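Local coordinates for protein isocitrate dehydrogenase [NAD] subunit 1, mitochondrial (Saccharomyces cerevisiae, PDB 3BLX) that catalyses, within an octamer of two kinds of subunit, the NAD-dependent oxidative decarboxylation of isocitrate to 2-oxoglutarate in the citric acid cycle, and also binds RNA, at residues E[179-184]-E[231-236]; E[100-105]-E[130-135]. One frame throughout, in Å; residues are numbered along the deposited sequence.

How the contacts relate
From the N terminus, the chain leaves helix 92-99 and enters contact 2, where 100-105 meets 130-135 and closes a loop that contains the antiparallel strands 105-111 and 124-130. Contact 1 comes later and in series with it: 179-184 pairs with 231-236 after an excursion through helix 190-205, strand 210-215 and helix 216-225. The two loops neither nest nor cross, yet they belong to one sheet, because strand 124-130 lies beside strand 232-235. At the junction Glu-130 N probably hydrogen-bonds Thr-235 O (3.0 Å). Both contacts thus lie near Arg-129, a substrate-binding residue by similarity, and contact 1 also carries Lys-183, probably critical for catalysis.

Contact 1 of 2, residues E[179-184]-E[231-236]; sequences TAVHKA and DVLVTP
Thr-179 bonds the partner strand through both its N and its O: the N gives a hydrogen bond to Val-232 O at 2.8 Å, nearly along the C=O axis, and the O accepts one from Val-234 N at 3.0 Å. Val-181 N then donates to Val-234 O (2.9 Å) with an almost straight N-H...O angle of 173°. These bonds satisfy N-H and C=O groups that each strand of the buried parallel pair turns to the other. Ala-180 and His-182 turn their backbone polar groups the other way, to strand 210-215 and Val-216 just after it, so 177-182 is an interior strand of the sheet. The chain reaches 232-235 through two helices with strand 210-215 between them, the alternating alpha/beta build of the isocitrate and isopropylmalate dehydrogenase family. Pro-236 has no N-H to offer, and its CD sits against Val-181 O where the next donor would be expected.

Beta-branched and aliphatic residues suit these strands. On one face Leu-233 CD2 comes to 3.7 Å from Thr-179 CB and also meets Val-181 CG2, while Thr-179 OG1, buried, is satisfied by Ser-212. Thr-235 runs alongside Val-181; with OG1 between its backbone N and carbonyl carbon (chi1 73°), its hydroxyl donates to Pro-236 O (3.1 Å). With an alanine here, Pro-236 O would probably lose the hydroxyl that serves it. At the strand's end, His-182 ND1 accepts a hydrogen bond from Ala-184 N in the ring plane (2.9 Å), which probably steadies the chain around Lys-183, whose own N bonds Asp-191.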
loop_
_atom_site.group_PDB
_atom_site.type_symbol
_atom_site.label_atom_id
_atom_site.label_comp_id
_atom_site.label_asym_id
_atom_site.label_seq_id
_atom_site.Cartn_x
_atom_site.Cartn_y
_atom_site.Cartn_z
ATOM N N THR E 179 -29.245 -16.804 13.676
ATOM C CA THR E 179 -28.902 -17.216 15.029
ATOM C C THR E 179 -27.401 -17.414 15.159
ATOM O O THR E 179 -26.821 -18.195 14.441
ATOM C CB THR E 179 -29.615 -18.537 15.415
ATOM O OG1 THR E 179 -31.015 -18.405 15.189
ATOM C CG2 THR E 179 -29.381 -18.880 16.875
ATOM N N ALA E 180 -26.770 -16.713 16.084
ATOM C CA ALA E 180 -25.381 -17.001 16.405
ATOM C C ALA E 180 -25.250 -18.222 17.318
ATOM O O ALA E 180 -25.900 -18.310 18.361
ATOM C CB ALA E 180 -24.732 -15.796 17.044
ATOM N N VAL E 181 -24.400 -19.159 16.920
ATOM C CA VAL E 181 -24.141 -20.360 17.695
ATOM C C VAL E 181 -22.778 -20.238 18.367
ATOM O O VAL E 181 -21.779 -20.012 17.706
ATOM C CB VAL E 181 -24.161 -21.635 16.793
ATOM C CG1 VAL E 181 -23.777 -22.871 17.599
ATOM C CG2 VAL E 181 -25.521 -21.816 16.150
ATOM N N HIS E 182 -22.732 -20.412 19.679
ATOM C CA HIS E 182 -21.506 -20.147 20.412
ATOM C C HIS E 182 -21.463 -20.960 21.705
ATOM O O HIS E 182 -22.415 -21.679 22.038
ATOM C CB HIS E 182 -21.513 -18.688 20.788
ATOM C CG HIS E 182 -22.677 -18.319 21.639
ATOM N ND1 HIS E 182 -22.700 -18.536 23.001
ATOM C CD2 HIS E 182 -23.878 -17.778 21.322
ATOM C CE1 HIS E 182 -23.860 -18.124 23.488
ATOM N NE2 HIS E 182 -24.591 -17.656 22.489
ATOM N N LYS E 183 -20.367 -20.830 22.439
ATOM C CA LYS E 183 -20.228 -21.486 23.730
ATOM C C LYS E 183 -19.844 -20.448 24.801
ATOM O O LYS E 183 -18.884 -20.633 25.546
ATOM C CB LYS E 183 -19.173 -22.599 23.629
ATOM C CG LYS E 183 -19.380 -23.799 24.546
ATOM C CD LYS E 183 -18.632 -25.017 24.010
ATOM C CE LYS E 183 -18.818 -26.230 24.917
ATOM N NZ LYS E 183 -20.241 -26.422 25.339
ATOM N N ALA E 184 -20.600 -19.354 24.875
ATOM C CA ALA E 184 -20.261 -18.248 25.778
ATOM C C ALA E 184 -20.467 -18.553 27.261
ATOM O O ALA E 184 -20.009 -17.806 28.125
ATOM C CB ALA E 184 -21.027 -16.985 25.389
ATOM N N ASP E 231 -33.122 -20.933 10.995
ATOM C CA ASP E 231 -33.127 -20.360 9.664
ATOM C C ASP E 231 -31.676 -20.233 9.127
ATOM O O ASP E 231 -31.182 -21.105 8.418
ATOM C CB ASP E 231 -33.871 -19.016 9.694
ATOM C CG ASP E 231 -34.238 -18.516 8.302
ATOM O OD1 ASP E 231 -33.745 -19.107 7.318
ATOM O OD2 ASP E 231 -35.017 -17.535 8.190
ATOM N N VAL E 232 -30.994 -19.150 9.473
ATOM C CA VAL E 232 -29.594 -19.024 9.170
ATOM C C VAL E 232 -28.792 -19.165 10.453
ATOM O O VAL E 232 -29.014 -18.418 11.397
ATOM C CB VAL E 232 -29.312 -17.673 8.530
ATOM C CG1 VAL E 232 -27.834 -17.448 8.453
ATOM C CG2 VAL E 232 -29.914 -17.607 7.146
ATOM N N LEU E 233 -27.891 -20.143 10.505
ATOM C CA LEU E 233 -26.953 -20.263 11.623
ATOM C C LEU E 233 -25.566 -19.673 11.282
ATOM O O LEU E 233 -25.019 -19.957 10.216
ATOM C CB LEU E 233 -26.822 -21.717 12.022
ATOM C CG LEU E 233 -28.135 -22.350 12.470
ATOM C CD1 LEU E 233 -27.952 -23.844 12.790
ATOM C CD2 LEU E 233 -28.602 -21.607 13.685
ATOM N N VAL E 234 -25.013 -18.833 12.166
ATOM C CA VAL E 234 -23.643 -18.318 12.029
ATOM C C VAL E 234 -22.792 -18.831 13.172
ATOM O O VAL E 234 -23.149 -18.645 14.323
ATOM C CB VAL E 234 -23.582 -16.810 12.159
ATOM C CG1 VAL E 234 -22.356 -16.296 11.444
ATOM C CG2 VAL E 234 -24.824 -16.188 11.599
ATOM N N THR E 235 -21.672 -19.476 12.868
ATOM C CA THR E 235 -20.853 -20.058 13.918
ATOM C C THR E 235 -19.378 -19.901 13.621
ATOM O O THR E 235 -18.980 -19.733 12.473
ATOM C CB THR E 235 -21.135 -21.558 14.091
ATOM O OG1 THR E 235 -20.571 -22.279 12.997
ATOM C CG2 THR E 235 -22.616 -21.818 14.079
ATOM N N PRO E 236 -18.558 -19.940 14.671
ATOM C CA PRO E 236 -17.104 -20.001 14.552
ATOM C C PRO E 236 -16.701 -21.264 13.793
ATOM O O PRO E 236 -17.504 -22.172 13.585
ATOM C CB PRO E 236 -16.644 -20.109 16.008
ATOM C CG PRO E 236 -17.752 -19.515 16.804
ATOM C CD PRO E 236 -18.998 -19.879 16.073
#

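Contact 2 of 2, residues E[100-105]-E[130-135]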
loop_
_atom_site.group_PDB
_atom_site.type_symbol
_atom_site.label_atom_id
_atom_site.label_comp_id
_atom_site.label_asym_id
_atom_site.label_seq_id
_atom_site.Cartn_x
_atom_site.Cartn_y
_atom_site.Cartn_z
ATOM N N GLN E 100 -3.946 -17.188 1.598
ATOM C CA GLN E 100 -3.559 -16.351 0.473
ATOM C C GLN E 100 -4.721 -15.597 -0.151
ATOM O O GLN E 100 -4.552 -14.473 -0.598
ATOM C CB GLN E 100 -2.834 -17.156 -0.599
ATOM C CG GLN E 100 -1.492 -17.675 -0.171
ATOM C CD GLN E 100 -0.785 -18.398 -1.285
ATOM O OE1 GLN E 100 -0.454 -17.799 -2.310
ATOM N NE2 GLN E 100 -0.548 -19.703 -1.097
ATOM N N LEU E 101 -5.904 -16.200 -0.189
ATOM C CA LEU E 101 -7.016 -15.534 -0.858
ATOM C C LEU E 101 -7.975 -14.910 0.139
ATOM O O LEU E 101 -8.911 -14.229 -0.239
ATOM C CB LEU E 101 -7.764 -16.510 -1.746
ATOM C CG LEU E 101 -6.976 -17.111 -2.881
ATOM C CD1 LEU E 101 -7.975 -17.844 -3.742
ATOM C CD2 LEU E 101 -6.237 -16.000 -3.651
ATOM N N ASP E 102 -7.741 -15.152 1.418
ATOM C CA ASP E 102 -8.596 -14.614 2.473
ATOM C C ASP E 102 -10.086 -14.941 2.266
ATOM O O ASP E 102 -10.960 -14.100 2.427
ATOM C CB ASP E 102 -8.365 -13.109 2.649
ATOM C CG ASP E 102 -8.830 -12.590 4.022
ATOM O OD1 ASP E 102 -8.884 -13.379 5.005
ATOM O OD2 ASP E 102 -9.138 -11.377 4.124
ATOM N N ILE E 103 -10.360 -16.185 1.905
ATOM C CA ILE E 103 -11.730 -16.653 1.748
ATOM C C ILE E 103 -12.244 -17.033 3.118
ATOM O O ILE E 103 -11.813 -18.031 3.692
ATOM C CB ILE E 103 -11.761 -17.856 0.818
ATOM C CG1 ILE E 103 -11.381 -17.406 -0.599
ATOM C CG2 ILE E 103 -13.115 -18.464 0.793
ATOM C CD1 ILE E 103 -11.265 -18.533 -1.589
ATOM N N TYR E 104 -13.168 -16.243 3.654
ATOM C CA TYR E 104 -13.444 -16.265 5.094
ATOM C C TYR E 104 -14.824 -16.758 5.479
ATOM O O TYR E 104 -15.164 -16.880 6.666
ATOM C CB TYR E 104 -13.265 -14.857 5.691
ATOM C CG TYR E 104 -14.217 -13.806 5.144
ATOM C CD1 TYR E 104 -13.828 -12.953 4.113
ATOM C CD2 TYR E 104 -15.502 -13.667 5.651
ATOM C CE1 TYR E 104 -14.694 -11.997 3.586
ATOM C CE2 TYR E 104 -16.388 -12.706 5.124
ATOM C CZ TYR E 104 -15.973 -11.867 4.103
ATOM O OH TYR E 104 -16.828 -10.898 3.596
ATOM N N ALA E 105 -15.645 -17.026 4.487
ATOM C CA ALA E 105 -17.016 -17.394 4.796
ATOM C C ALA E 105 -17.401 -18.661 4.068
ATOM O O ALA E 105 -17.438 -18.690 2.848
ATOM C CB ALA E 105 -17.961 -16.254 4.425
ATOM N N GLU E 130 -17.290 -19.217 10.036
ATOM C CA GLU E 130 -16.097 -18.416 9.914
ATOM C C GLU E 130 -14.934 -19.316 9.543
ATOM O O GLU E 130 -14.769 -20.365 10.136
ATOM C CB GLU E 130 -15.808 -17.708 11.245
ATOM C CG GLU E 130 -15.014 -16.405 11.112
ATOM C CD GLU E 130 -13.546 -16.609 10.699
ATOM O OE1 GLU E 130 -12.883 -17.527 11.250
ATOM O OE2 GLU E 130 -13.063 -15.838 9.822
ATOM N N ASN E 131 -14.116 -18.887 8.578
ATOM C CA ASN E 131 -13.118 -19.777 7.981
ATOM C C ASN E 131 -11.630 -19.339 8.078
ATOM O O ASN E 131 -10.769 -19.906 7.400
ATOM C CB ASN E 131 -13.521 -20.072 6.514
ATOM C CG ASN E 131 -12.655 -21.143 5.858
ATOM O OD1 ASN E 131 -12.508 -22.267 6.364
ATOM N ND2 ASN E 131 -12.076 -20.798 4.718
ATOM N N THR E 132 -11.299 -18.368 8.921
ATOM C CA THR E 132 -9.907 -17.922 8.944
ATOM C C THR E 132 -9.237 -17.933 10.317
ATOM O O THR E 132 -8.035 -17.700 10.420
ATOM C CB THR E 132 -9.727 -16.516 8.299
ATOM O OG1 THR E 132 -10.566 -15.558 8.953
ATOM C CG2 THR E 132 -10.077 -16.545 6.840
ATOM N N GLU E 133 -10.016 -18.247 11.344
ATOM C CA GLU E 133 -9.613 -18.053 12.731
ATOM C C GLU E 133 -10.006 -19.280 13.547
ATOM O O GLU E 133 -10.465 -20.258 12.989
ATOM C CB GLU E 133 -10.410 -16.887 13.274
ATOM C CG GLU E 133 -9.665 -15.950 14.082
ATOM C CD GLU E 133 -10.481 -14.691 14.317
ATOM O OE1 GLU E 133 -9.881 -13.597 14.214
ATOM O OE2 GLU E 133 -11.720 -14.794 14.571
ATOM N N GLY E 134 -9.874 -19.201 14.868
ATOM C CA GLY E 134 -10.196 -20.314 15.736
ATOM C C GLY E 134 -9.393 -21.549 15.378
ATOM O O GLY E 134 -8.159 -21.546 15.432
ATOM N N GLU E 135 -10.115 -22.595 15.003
ATOM C CA GLU E 135 -9.528 -23.865 14.592
ATOM C C GLU E 135 -8.459 -23.698 13.504
ATOM O O GLU E 135 -7.452 -24.399 13.496
ATOM C CB GLU E 135 -10.636 -24.817 14.115
ATOM C CG GLU E 135 -10.165 -26.230 13.811
ATOM C CD GLU E 135 -11.300 -27.250 13.739
ATOM O OE1 GLU E 135 -12.291 -27.122 14.498
ATOM O OE2 GLU E 135 -11.176 -28.200 12.930
#
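Tyr-104 and Asn-131 meet through their backbones at the point where two antiparallel strands open into loops. Ala-105 and Glu-130 form a non-hydrogen-bonded antiparallel pair, and Tyr-104 and Ala-105 together face Phe-262 on the other neighbouring strand, a classic beta bulge. Asn-131 N reaches Tyr-104 O at 3.0 Å, but the bond is bent (137° at the hydrogen) and the donor lies above the carbonyl plane.

A second, straighter bond comes from the asparagine side chain. With CG anti to the backbone N (chi1 -172°), the amide is carried across to the other loop, and ND2 donates to Ile-103 O at 3.0 Å, almost within the amide plane. Asparagine suits this place because its short amide can act like an extra peptide N-H, serving a carbonyl one residue before the one its own backbone N serves. Its backbone O in turn accepts from Arg-98 NE, so the residue probably helps position an arginine thought to bind substrate.

Tyr-104 contributes the root of its side chain: CB packs 3.8 Å from Thr-132 CG2, while the ring extends to a cation-pi contact with Arg-161 of helix 156-172. Outside the two segments, that same arginine forms a salt bridge with Asp-102 OD2; the other carboxylate oxygen, OD1, approaches Thr-132 CG2.

Thr-132 serves two purposes, offering a methyl to Tyr-104 and a hydroxyl to its own loop. Glu-130, bent at chi2 (-70°), folds back to receive both donors: Thr-132 N meets OE1 at 2.9 Å from above the carboxylate plane, and Thr-132 OG1 meets the syn lone pair of OE2 at 2.7 Å.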